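PDB 6W32: phosphatidylinositol transfer protein SFH5 from Saccharomyces cerevisiae, which binds and transfers phosphatidylinositol but not detectably phosphatidylcholine, regulates plasma-membrane PtdIns(4,5)P2 homeostasis, and carries heme b. Local coordinates for residues A[178-190]-A[214-228]. Sequence-based numbering, arbitrary orientation.
Sequences YMTQVHDYKGVSV and ELLYAKYFVNVPTVF. With HEM (protoporphyrin IX containing Fe), chain D.
H183 and F221 sit level on two neighbouring parallel strands, 179-184 and 218-222, whose backbones are tied by alternating bonds. H183 N donates to Y220 O, and H183 O takes V222 N at 2.9 Å in an almost straight bond (178°). The same alternation runs back through Q181, which bonds A218 O and Y220 N, and through M179, which bonds L215 O and Y217 N across the corner the chain turns at 217. Forward, Y185 N reaches V222 O, carrying the pairing just past the strand.

The two strands and helix 195-211 between them form a beta-alpha-beta unit in the mixed sheet of the CRAL-TRIO domain, and the face bearing Q181, H183, K219 and F221 looks toward the heme. Y185, in the loop beyond its strand, is the proximal ligand: its OH lies 2.3 Å from the iron. H183 ND1 lies close to that same oxygen, modelled too short for the bond to be trusted. Through NE2 H183 also makes a weak bond to propionate oxygen O2A of the heme. K219, with CG anti to the backbone N (chi1 -173°) and the chain extended beyond it, brings NZ to both propionates, 2.7 Å from heme O1D and 3.0 Å from heme O2A. Y138 and R158 add further hydrogen bonds to the heme.

Among the aromatic contacts, F221 turns its edge to the face of H183 in an offset edge-to-face pair, planes 74° apart, while F221 CD1 meets the edge of Y185 at CE2 (3.7 Å). Farther along, V188 CG2 packs on F228 CZ, and V190 CG2 lies over one face of the F228 ring.

On the opposite face V182 CG2 rests against Y220 CB, and T180 CG2 meets the Y220 ring edge at CE1. At the far end Y178 OH donates to E214 OE1 at 2.7 Å, ring and carboxylate nearly perpendicular.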
ATOM      1  N   TYR A 178      -8.823   3.706  -2.321  1.00 47.00           N
ATOM      2  CA  TYR A 178      -7.700   3.046  -2.963  1.00 44.96           C
ATOM      3  C   TYR A 178      -6.593   4.073  -3.093  1.00 49.46           C
ATOM      4  O   TYR A 178      -6.817   5.273  -2.924  1.00 53.80           O
ATOM      5  CB  TYR A 178      -8.029   2.504  -4.357  1.00 46.62           C
ATOM      6  CG  TYR A 178      -8.947   1.303  -4.444  1.00 43.19           C
ATOM      7  CD1 TYR A 178     -10.300   1.427  -4.241  1.00 39.97           C
ATOM      8  CD2 TYR A 178      -8.457   0.059  -4.813  1.00 42.31           C
ATOM      9  CE1 TYR A 178     -11.132   0.336  -4.365  1.00 41.56           C
ATOM     10  CE2 TYR A 178      -9.282  -1.035  -4.931  1.00 36.55           C
ATOM     11  CZ  TYR A 178     -10.612  -0.891  -4.704  1.00 38.15           C
ATOM     12  OH  TYR A 178     -11.460  -1.974  -4.809  1.00 42.84           O
ATOM     13  N   MET A 179      -5.407   3.602  -3.455  1.00 47.73           N
ATOM     14  CA  MET A 179      -4.198   4.411  -3.504  1.00 44.03           C
ATOM     15  C   MET A 179      -3.664   4.445  -4.932  1.00 45.90           C
ATOM     16  O   MET A 179      -4.010   3.606  -5.767  1.00 46.53           O
ATOM     17  CB  MET A 179      -3.145   3.824  -2.566  1.00 49.28           C
ATOM     18  CG  MET A 179      -1.901   4.653  -2.258  1.00 53.54           C
ATOM     19  SD  MET A 179      -1.019   3.819  -0.897  1.00 63.88           S
ATOM     20  CE  MET A 179      -1.146   2.180  -1.589  1.00 58.20           C
ATOM     21  N   THR A 180      -2.816   5.420  -5.217  1.00 43.19           N
ATOM     22  CA  THR A 180      -2.092   5.448  -6.474  1.00 45.67           C
ATOM     23  C   THR A 180      -0.610   5.568  -6.156  1.00 45.82           C
ATOM     24  O   THR A 180      -0.237   6.058  -5.083  1.00 51.84           O
ATOM     25  CB  THR A 180      -2.614   6.576  -7.365  1.00 45.98           C
ATOM     26  OG1 THR A 180      -3.976   6.276  -7.718  1.00 46.32           O
ATOM     27  CG2 THR A 180      -1.780   6.742  -8.628  1.00 39.70           C
ATOM     28  N   GLN A 181       0.237   5.057  -7.051  1.00 37.85           N
ATOM     29  CA  GLN A 181       1.656   4.970  -6.769  1.00 38.34           C
ATOM     30  C   GLN A 181       2.427   5.356  -8.011  1.00 38.55           C
ATOM     31  O   GLN A 181       2.022   4.996  -9.113  1.00 45.98           O
ATOM     32  CB  GLN A 181       2.032   3.551  -6.311  1.00 42.00           C
ATOM     33  CG  GLN A 181       1.428   3.192  -4.958  1.00 44.53           C
ATOM     34  CD  GLN A 181       1.566   1.727  -4.594  1.00 42.08           C
ATOM     35  OE1 GLN A 181       0.682   1.147  -3.952  1.00 41.13           O
ATOM     36  NE2 GLN A 181       2.673   1.122  -4.993  1.00 40.01           N
ATOM     37  N   VAL A 182       3.509   6.111  -7.850  1.00 34.56           N
ATOM     38  CA  VAL A 182       4.393   6.409  -8.967  1.00 42.35           C
ATOM     39  C   VAL A 182       5.792   5.936  -8.623  1.00 40.62           C
ATOM     40  O   VAL A 182       6.274   6.173  -7.511  1.00 43.08           O
ATOM     41  CB  VAL A 182       4.428   7.913  -9.336  1.00 45.48           C
ATOM     42  CG1 VAL A 182       5.603   8.228 -10.291  1.00 38.28           C
ATOM     43  CG2 VAL A 182       3.179   8.310  -9.998  1.00 46.02           C
ATOM     44  N   HIS A 183       6.444   5.295  -9.587  1.00 37.01           N
ATOM     45  CA  HIS A 183       7.885   5.123  -9.585  1.00 43.84           C
ATOM     46  C   HIS A 183       8.486   6.083 -10.598  1.00 51.22           C
ATOM     47  O   HIS A 183       7.930   6.275 -11.695  1.00 51.53           O
ATOM     48  CB  HIS A 183       8.286   3.695  -9.937  1.00 44.08           C
ATOM     49  CG  HIS A 183       7.970   2.708  -8.862  1.00 45.40           C
ATOM     50  ND1 HIS A 183       8.391   1.398  -8.904  1.00 43.12           N
ATOM     51  CD2 HIS A 183       7.263   2.844  -7.714  1.00 44.19           C
ATOM     52  CE1 HIS A 183       7.965   0.770  -7.822  1.00 44.32           C
ATOM     53  NE2 HIS A 183       7.265   1.622  -7.091  1.00 43.83           N
ATOM     54  N   ASP A 184       9.515   6.791 -10.156  1.00 46.67           N
ATOM     55  CA  ASP A 184      10.329   7.567 -11.053  1.00 50.75           C
ATOM     56  C   ASP A 184      11.617   6.799 -11.170  1.00 48.27           C
ATOM     57  O   ASP A 184      12.355   6.629 -10.200  1.00 51.00           O
ATOM     58  CB  ASP A 184      10.588   8.960 -10.480  1.00 50.83           C
ATOM     59  CG  ASP A 184      11.434   9.819 -11.399  1.00 51.95           C
ATOM     60  OD1 ASP A 184      11.819   9.333 -12.484  1.00 45.26           O
ATOM     61  OD2 ASP A 184      11.716  10.981 -11.037  1.00 47.72           O
ATOM     62  N   TYR A 185      11.880   6.338 -12.379  1.00 44.70           N
ATOM     63  CA  TYR A 185      13.134   5.695 -12.692  1.00 43.69           C
ATOM     64  C   TYR A 185      14.057   6.591 -13.492  1.00 49.19           C
ATOM     65  O   TYR A 185      14.938   6.079 -14.202  1.00 51.32           O
ATOM     66  CB  TYR A 185      12.847   4.411 -13.452  1.00 47.52           C
ATOM     67  CG  TYR A 185      12.109   3.401 -12.620  1.00 47.23           C
ATOM     68  CD1 TYR A 185      12.711   2.839 -11.509  1.00 47.60           C
ATOM     69  CD2 TYR A 185      10.834   2.985 -12.953  1.00 43.80           C
ATOM     70  CE1 TYR A 185      12.058   1.916 -10.734  1.00 48.05           C
ATOM     71  CE2 TYR A 185      10.181   2.047 -12.193  1.00 48.15           C
ATOM     72  CZ  TYR A 185      10.809   1.507 -11.078  1.00 49.49           C
ATOM     73  OH  TYR A 185      10.186   0.577 -10.276  1.00 48.91           O
ATOM     74  N   LYS A 186      13.889   7.915 -13.401  1.00 44.83           N
ATOM     75  CA  LYS A 186      14.760   8.780 -14.183  1.00 46.50           C
ATOM     76  C   LYS A 186      16.203   8.555 -13.788  1.00 50.87           C
ATOM     77  O   LYS A 186      16.644   8.992 -12.724  1.00 54.62           O
ATOM     78  CB  LYS A 186      14.437  10.254 -14.003  1.00 45.55           C
ATOM     79  CG  LYS A 186      15.433  11.105 -14.787  1.00 49.28           C
ATOM     80  CD  LYS A 186      14.839  12.437 -15.319  1.00 61.29           C
ATOM     81  CE  LYS A 186      15.395  12.770 -16.702  1.00 63.82           C
ATOM     82  NZ  LYS A 186      16.802  12.263 -16.835  1.00 57.74           N
ATOM     83  N   GLY A 187      16.950   7.890 -14.648  1.00 51.34           N
ATOM     84  CA  GLY A 187      18.355   7.754 -14.396  1.00 51.18           C
ATOM     85  C   GLY A 187      18.821   6.327 -14.472  1.00 53.86           C
ATOM     86  O   GLY A 187      20.025   6.087 -14.512  1.00 64.40           O
ATOM     87  N   VAL A 188      17.905   5.363 -14.503  1.00 49.99           N
ATOM     88  CA  VAL A 188      18.344   3.977 -14.538  1.00 55.16           C
ATOM     89  C   VAL A 188      19.224   3.736 -15.753  1.00 60.75           C
ATOM     90  O   VAL A 188      19.013   4.306 -16.835  1.00 55.96           O
ATOM     91  CB  VAL A 188      17.146   3.019 -14.538  1.00 53.48           C
ATOM     92  CG1 VAL A 188      16.643   2.799 -13.103  1.00 54.59           C
ATOM     93  CG2 VAL A 188      16.045   3.562 -15.430  1.00 50.71           C
ATOM     94  N   SER A 189      20.259   2.933 -15.555  1.00 64.06           N
ATOM     95  CA  SER A 189      21.090   2.462 -16.643  1.00 59.49           C
ATOM     96  C   SER A 189      20.709   1.030 -16.919  1.00 61.21           C
ATOM     97  O   SER A 189      20.451   0.270 -15.989  1.00 66.59           O
ATOM     98  CB  SER A 189      22.565   2.532 -16.296  1.00 66.55           C
ATOM     99  OG  SER A 189      23.233   1.476 -16.961  1.00 76.46           O
ATOM    100  N   VAL A 190      20.664   0.662 -18.198  1.00 62.55           N
ATOM    101  CA  VAL A 190      20.260  -0.684 -18.563  1.00 57.53           C
ATOM    102  C   VAL A 190      21.331  -1.710 -18.239  1.00 57.62           C
ATOM    103  O   VAL A 190      21.070  -2.916 -18.299  1.00 55.98           O
ATOM    104  CB  VAL A 190      19.889  -0.712 -20.062  1.00 59.65           C
ATOM    105  CG1 VAL A 190      21.102  -0.908 -20.918  1.00 55.79           C
ATOM    106  CG2 VAL A 190      18.882  -1.802 -20.329  1.00 64.00           C
ATOM    107  N   GLU A 214      -6.406  -5.363  -3.129  1.00 46.45           N
ATOM    108  CA  GLU A 214      -7.543  -4.453  -3.254  1.00 46.78           C
ATOM    109  C   GLU A 214      -7.274  -3.096  -2.619  1.00 43.74           C
ATOM    110  O   GLU A 214      -8.186  -2.461  -2.079  1.00 39.49           O
ATOM    111  CB  GLU A 214      -8.827  -5.034  -2.682  1.00 41.78           C
ATOM    112  CG  GLU A 214      -9.498  -6.068  -3.594  1.00 52.68           C
ATOM    113  CD  GLU A 214      -9.851  -5.548  -5.009  1.00 56.40           C
ATOM    114  OE1 GLU A 214     -10.449  -4.443  -5.107  1.00 53.44           O
ATOM    115  OE2 GLU A 214      -9.548  -6.264  -6.011  1.00 54.13           O
ATOM    116  N   LEU A 215      -6.023  -2.624  -2.720  1.00 47.76           N
ATOM    117  CA  LEU A 215      -5.680  -1.273  -2.287  1.00 46.15           C
ATOM    118  C   LEU A 215      -5.047  -0.406  -3.368  1.00 45.21           C
ATOM    119  O   LEU A 215      -4.920   0.802  -3.158  1.00 47.43           O
ATOM    120  CB  LEU A 215      -4.732  -1.311  -1.072  1.00 44.74           C
ATOM    121  CG  LEU A 215      -5.450  -1.878   0.146  1.00 48.82           C
ATOM    122  CD1 LEU A 215      -4.462  -2.471   1.137  1.00 48.59           C
ATOM    123  CD2 LEU A 215      -6.371  -0.845   0.814  1.00 40.78           C
ATOM    124  N   LEU A 216      -4.644  -0.962  -4.502  1.00 46.29           N
ATOM    125  CA  LEU A 216      -4.062  -0.150  -5.574  1.00 46.56           C
ATOM    126  C   LEU A 216      -5.138   0.169  -6.589  1.00 45.96           C
ATOM    127  O   LEU A 216      -5.907  -0.718  -6.974  1.00 48.13           O
ATOM    128  CB  LEU A 216      -2.918  -0.894  -6.263  1.00 39.50           C
ATOM    129  CG  LEU A 216      -1.993  -0.159  -7.194  1.00 40.35           C
ATOM    130  CD1 LEU A 216      -1.169   0.779  -6.425  1.00 42.99           C
ATOM    131  CD2 LEU A 216      -1.084  -1.132  -7.932  1.00 45.70           C
ATOM    132  N   TYR A 217      -5.203   1.432  -7.023  1.00 48.70           N
ATOM    133  CA  TYR A 217      -6.053   1.796  -8.170  1.00 45.69           C
ATOM    134  C   TYR A 217      -5.240   1.875  -9.448  1.00 38.90           C
ATOM    135  O   TYR A 217      -5.536   1.153 -10.392  1.00 44.37           O
ATOM    136  CB  TYR A 217      -6.806   3.121  -7.979  1.00 46.75           C
ATOM    137  CG  TYR A 217      -7.691   3.450  -9.171  1.00 52.45           C
ATOM    138  CD1 TYR A 217      -8.834   2.700  -9.453  1.00 57.39           C
ATOM    139  CD2 TYR A 217      -7.380   4.496 -10.027  1.00 51.97           C
ATOM    140  CE1 TYR A 217      -9.648   2.982 -10.571  1.00 53.30           C
ATOM    141  CE2 TYR A 217      -8.170   4.782 -11.128  1.00 51.67           C
ATOM    142  CZ  TYR A 217      -9.308   4.028 -11.396  1.00 56.36           C
ATOM    143  OH  TYR A 217     -10.087   4.343 -12.504  1.00 56.18           O
ATOM    144  N   ALA A 218      -4.204   2.716  -9.474  1.00 40.16           N
ATOM    145  CA  ALA A 218      -3.314   2.857 -10.616  1.00 38.50           C
ATOM    146  C   ALA A 218      -1.889   3.018 -10.139  1.00 45.04           C
ATOM    147  O   ALA A 218      -1.643   3.668  -9.118  1.00 45.89           O
ATOM    148  CB  ALA A 218      -3.658   4.076 -11.460  1.00 42.36           C
ATOM    149  N   LYS A 219      -0.953   2.464 -10.903  1.00 45.94           N
ATOM    150  CA  LYS A 219       0.473   2.625 -10.653  1.00 42.02           C
ATOM    151  C   LYS A 219       1.168   3.075 -11.945  1.00 49.89           C
ATOM    152  O   LYS A 219       0.973   2.470 -13.013  1.00 46.73           O
ATOM    153  CB  LYS A 219       1.054   1.326 -10.112  1.00 39.88           C
ATOM    154  CG  LYS A 219       2.503   1.416  -9.660  1.00 43.70           C
ATOM    155  CD  LYS A 219       2.781   0.406  -8.556  1.00 47.15           C
ATOM    156  CE  LYS A 219       4.079   0.689  -7.808  1.00 47.88           C
ATOM    157  NZ  LYS A 219       4.372  -0.414  -6.826  1.00 41.11           N
ATOM    158  N   TYR A 220       1.949   4.164 -11.858  1.00 47.78           N
ATOM    159  CA  TYR A 220       2.609   4.754 -13.016  1.00 46.87           C
ATOM    160  C   TYR A 220       4.108   4.591 -12.863  1.00 45.37           C
ATOM    161  O   TYR A 220       4.656   4.820 -11.782  1.00 44.98           O
ATOM    162  CB  TYR A 220       2.264   6.249 -13.191  1.00 46.25           C
ATOM    163  CG  TYR A 220       0.790   6.488 -13.308  1.00 46.64           C
ATOM    164  CD1 TYR A 220       0.034   6.754 -12.181  1.00 46.75           C
ATOM    165  CD2 TYR A 220       0.133   6.371 -14.535  1.00 49.30           C
ATOM    166  CE1 TYR A 220      -1.330   6.921 -12.257  1.00 42.60           C
ATOM    167  CE2 TYR A 220      -1.243   6.562 -14.629  1.00 45.91           C
ATOM    168  CZ  TYR A 220      -1.954   6.832 -13.459  1.00 46.77           C
ATOM    169  OH  TYR A 220      -3.306   7.018 -13.469  1.00 54.94           O
ATOM    170  N   PHE A 221       4.766   4.218 -13.956  1.00 46.55           N
ATOM    171  CA  PHE A 221       6.201   3.969 -13.986  1.00 46.20           C
ATOM    172  C   PHE A 221       6.759   4.952 -14.991  1.00 45.74           C
ATOM    173  O   PHE A 221       6.673   4.694 -16.192  1.00 47.83           O
ATOM    174  CB  PHE A 221       6.500   2.533 -14.405  1.00 42.83           C
ATOM    175  CG  PHE A 221       5.888   1.511 -13.516  1.00 45.58           C
ATOM    176  CD1 PHE A 221       6.642   0.903 -12.525  1.00 47.09           C
ATOM    177  CD2 PHE A 221       4.554   1.153 -13.659  1.00 45.70           C
ATOM    178  CE1 PHE A 221       6.097  -0.071 -11.696  1.00 42.01           C
ATOM    179  CE2 PHE A 221       3.995   0.189 -12.826  1.00 49.05           C
ATOM    180  CZ  PHE A 221       4.782  -0.432 -11.834  1.00 44.84           C
ATOM    181  N   VAL A 222       7.328   6.066 -14.535  1.00 46.40           N
ATOM    182  CA  VAL A 222       7.641   7.158 -15.453  1.00 46.84           C
ATOM    183  C   VAL A 222       9.148   7.313 -15.633  1.00 44.61           C
ATOM    184  O   VAL A 222       9.953   6.910 -14.802  1.00 48.37           O
ATOM    185  CB  VAL A 222       6.999   8.483 -14.998  1.00 44.78           C
ATOM    186  CG1 VAL A 222       5.567   8.219 -14.552  1.00 43.08           C
ATOM    187  CG2 VAL A 222       7.808   9.119 -13.898  1.00 47.80           C
ATOM    188  N   ASN A 223       9.520   7.883 -16.771  1.00 46.28           N
ATOM    189  CA  ASN A 223      10.897   8.164 -17.137  1.00 44.27           C
ATOM    190  C   ASN A 223      11.695   6.884 -17.340  1.00 47.52           C
ATOM    191  O   ASN A 223      12.841   6.769 -16.909  1.00 46.97           O
ATOM    192  CB  ASN A 223      11.540   9.089 -16.121  1.00 43.63           C
ATOM    193  CG  ASN A 223      11.044  10.482 -16.292  1.00 48.42           C
ATOM    194  OD1 ASN A 223      10.878  10.936 -17.429  1.00 57.15           O
ATOM    195  ND2 ASN A 223      10.743  11.157 -15.205  1.00 45.52           N
ATOM    196  N   VAL A 224      11.093   5.959 -18.085  1.00 49.27           N
ATOM    197  CA  VAL A 224      11.559   4.606 -18.380  1.00 46.32           C
ATOM    198  C   VAL A 224      11.862   4.528 -19.875  1.00 49.59           C
ATOM    199  O   VAL A 224      10.932   4.460 -20.687  1.00 47.17           O
ATOM    200  CB  VAL A 224      10.500   3.560 -18.002  1.00 44.14           C
ATOM    201  CG1 VAL A 224      11.081   2.151 -17.994  1.00 50.69           C
ATOM    202  CG2 VAL A 224       9.838   3.898 -16.693  1.00 42.96           C
ATOM    203  N   PRO A 225      13.117   4.499 -20.281  1.00 52.89           N
ATOM    204  CA  PRO A 225      13.445   4.198 -21.688  1.00 47.20           C
ATOM    205  C   PRO A 225      12.813   2.907 -22.222  1.00 50.66           C
ATOM    206  O   PRO A 225      12.484   2.024 -21.430  1.00 52.86           O
ATOM    207  CB  PRO A 225      14.974   4.089 -21.658  1.00 48.10           C
ATOM    208  CG  PRO A 225      15.389   4.972 -20.517  1.00 55.06           C
ATOM    209  CD  PRO A 225      14.297   4.874 -19.477  1.00 55.39           C
ATOM    210  N   THR A 226      12.651   2.761 -23.553  1.00 53.39           N
ATOM    211  CA  THR A 226      12.057   1.548 -24.141  1.00 52.91           C
ATOM    212  C   THR A 226      13.034   0.386 -24.238  1.00 53.46           C
ATOM    213  O   THR A 226      12.616  -0.745 -24.560  1.00 49.97           O
ATOM    214  CB  THR A 226      11.515   1.809 -25.550  1.00 51.89           C
ATOM    215  OG1 THR A 226      12.380   2.733 -26.219  1.00 65.49           O
ATOM    216  CG2 THR A 226      10.106   2.382 -25.502  1.00 46.05           C
ATOM    217  N   VAL A 227      14.324   0.637 -23.984  1.00 51.44           N
ATOM    218  CA  VAL A 227      15.302  -0.444 -23.927  1.00 50.76           C
ATOM    219  C   VAL A 227      15.140  -1.271 -22.671  1.00 54.79           C
ATOM    220  O   VAL A 227      15.907  -2.229 -22.466  1.00 53.33           O
ATOM    221  CB  VAL A 227      16.732   0.115 -24.030  1.00 54.72           C
ATOM    222  CG1 VAL A 227      17.053   0.464 -25.522  1.00 55.81           C
ATOM    223  CG2 VAL A 227      16.923   1.304 -23.114  1.00 48.09           C
ATOM    224  N   PHE A 228      14.137  -0.933 -21.852  1.00 49.44           N
ATOM    225  CA  PHE A 228      13.829  -1.563 -20.591  1.00 48.14           C
ATOM    226  C   PHE A 228      12.661  -2.529 -20.694  1.00 52.22           C
ATOM    227  O   PHE A 228      12.155  -3.003 -19.659  1.00 53.99           O
ATOM    228  CB  PHE A 228      13.525  -0.482 -19.550  1.00 52.29           C
ATOM    229  CG  PHE A 228      14.744   0.059 -18.873  1.00 56.08           C
ATOM    230  CD1 PHE A 228      15.402  -0.688 -17.907  1.00 53.66           C
ATOM    231  CD2 PHE A 228      15.241   1.300 -19.203  1.00 53.50           C
ATOM    232  CE1 PHE A 228      16.518  -0.206 -17.296  1.00 52.20           C
ATOM    233  CE2 PHE A 228      16.369   1.788 -18.580  1.00 55.02           C
ATOM    234  CZ  PHE A 228      17.010   1.036 -17.639  1.00 56.87           C
TER
HETATM  235  CHA HEM D 301       8.450  -3.032  -8.730  1.00 52.04           C
HETATM  236  CHB HEM D 301      12.736  -1.212  -7.578  1.00 50.11           C
HETATM  237  CHC HEM D 301      13.668  -0.529 -12.272  1.00 48.15           C
HETATM  238  CHD HEM D 301       9.131  -1.908 -13.397  1.00 43.55           C
HETATM  239  C1A HEM D 301       9.538  -2.585  -8.027  1.00 50.88           C
HETATM  240  C2A HEM D 301       9.656  -2.704  -6.604  1.00 46.50           C
HETATM  241  C3A HEM D 301      10.869  -2.231  -6.252  1.00 48.65           C
HETATM  242  C4A HEM D 301      11.508  -1.783  -7.479  1.00 46.92           C
HETATM  243  CMA HEM D 301      11.544  -2.096  -4.865  1.00 41.29           C
HETATM  244  CAA HEM D 301       8.525  -3.379  -5.810  1.00 44.41           C
HETATM  245  CBA HEM D 301       7.624  -2.513  -4.961  1.00 42.80           C
HETATM  246  CGA HEM D 301       7.784  -1.044  -5.060  1.00 45.79           C
HETATM  247  O1A HEM D 301       8.838  -0.619  -4.489  1.00 50.90           O
HETATM  248  O2A HEM D 301       6.663  -0.457  -4.898  1.00 45.65           O
HETATM  249  C1B HEM D 301      13.385  -0.924  -8.743  1.00 47.66           C
HETATM  250  C2B HEM D 301      14.739  -0.454  -8.832  1.00 47.62           C
HETATM  251  C3B HEM D 301      15.014  -0.261 -10.123  1.00 52.75           C
HETATM  252  C4B HEM D 301      13.828  -0.609 -10.904  1.00 54.80           C
HETATM  253  CMB HEM D 301      15.642  -0.227  -7.601  1.00 56.58           C
HETATM  254  CAB HEM D 301      16.342   0.266 -10.708  1.00 54.14           C
HETATM  255  CBB HEM D 301      16.979  -0.370 -11.675  1.00 61.44           C
HETATM  256  C1C HEM D 301      12.544  -0.815 -13.024  1.00 50.77           C
HETATM  257  C2C HEM D 301      12.357  -0.723 -14.490  1.00 53.49           C
HETATM  258  C3C HEM D 301      11.096  -1.111 -14.787  1.00 50.13           C
HETATM  259  C4C HEM D 301      10.433  -1.456 -13.538  1.00 48.51           C
HETATM  260  CMC HEM D 301      13.416  -0.250 -15.521  1.00 47.60           C
HETATM  261  CAC HEM D 301      10.443  -1.160 -16.196  1.00 56.98           C
HETATM  262  CBC HEM D 301       9.180  -0.722 -16.409  1.00 48.62           C
HETATM  263  C1D HEM D 301       8.532  -2.391 -12.266  1.00 47.15           C
HETATM  264  C2D HEM D 301       7.241  -3.029 -12.179  1.00 46.26           C
HETATM  265  C3D HEM D 301       7.074  -3.395 -10.701  1.00 44.33           C
HETATM  266  C4D HEM D 301       8.260  -2.929 -10.068  1.00 44.67           C
HETATM  267  CMD HEM D 301       6.223  -3.305 -13.289  1.00 44.31           C
HETATM  268  CAD HEM D 301       5.911  -4.051  -9.947  1.00 38.12           C
HETATM  269  CBD HEM D 301       5.249  -2.946  -9.116  1.00 37.27           C
HETATM  270  CGD HEM D 301       4.026  -3.525  -8.448  1.00 40.15           C
HETATM  271  O1D HEM D 301       3.417  -2.813  -7.583  1.00 40.94           O
HETATM  272  O2D HEM D 301       3.828  -4.780  -8.590  1.00 30.80           O
HETATM  273  NA  HEM D 301      10.680  -2.038  -8.538  1.00 48.39           N
HETATM  274  NB  HEM D 301      12.860  -1.010 -10.015  1.00 53.57           N
HETATM  275  NC  HEM D 301      11.367  -1.266 -12.539  1.00 47.56           N
HETATM  276  ND  HEM D 301       9.115  -2.368 -10.986  1.00 48.78           N
HETATM  277 FE   HEM D 301      10.969  -1.567 -10.512  1.00 53.17          FE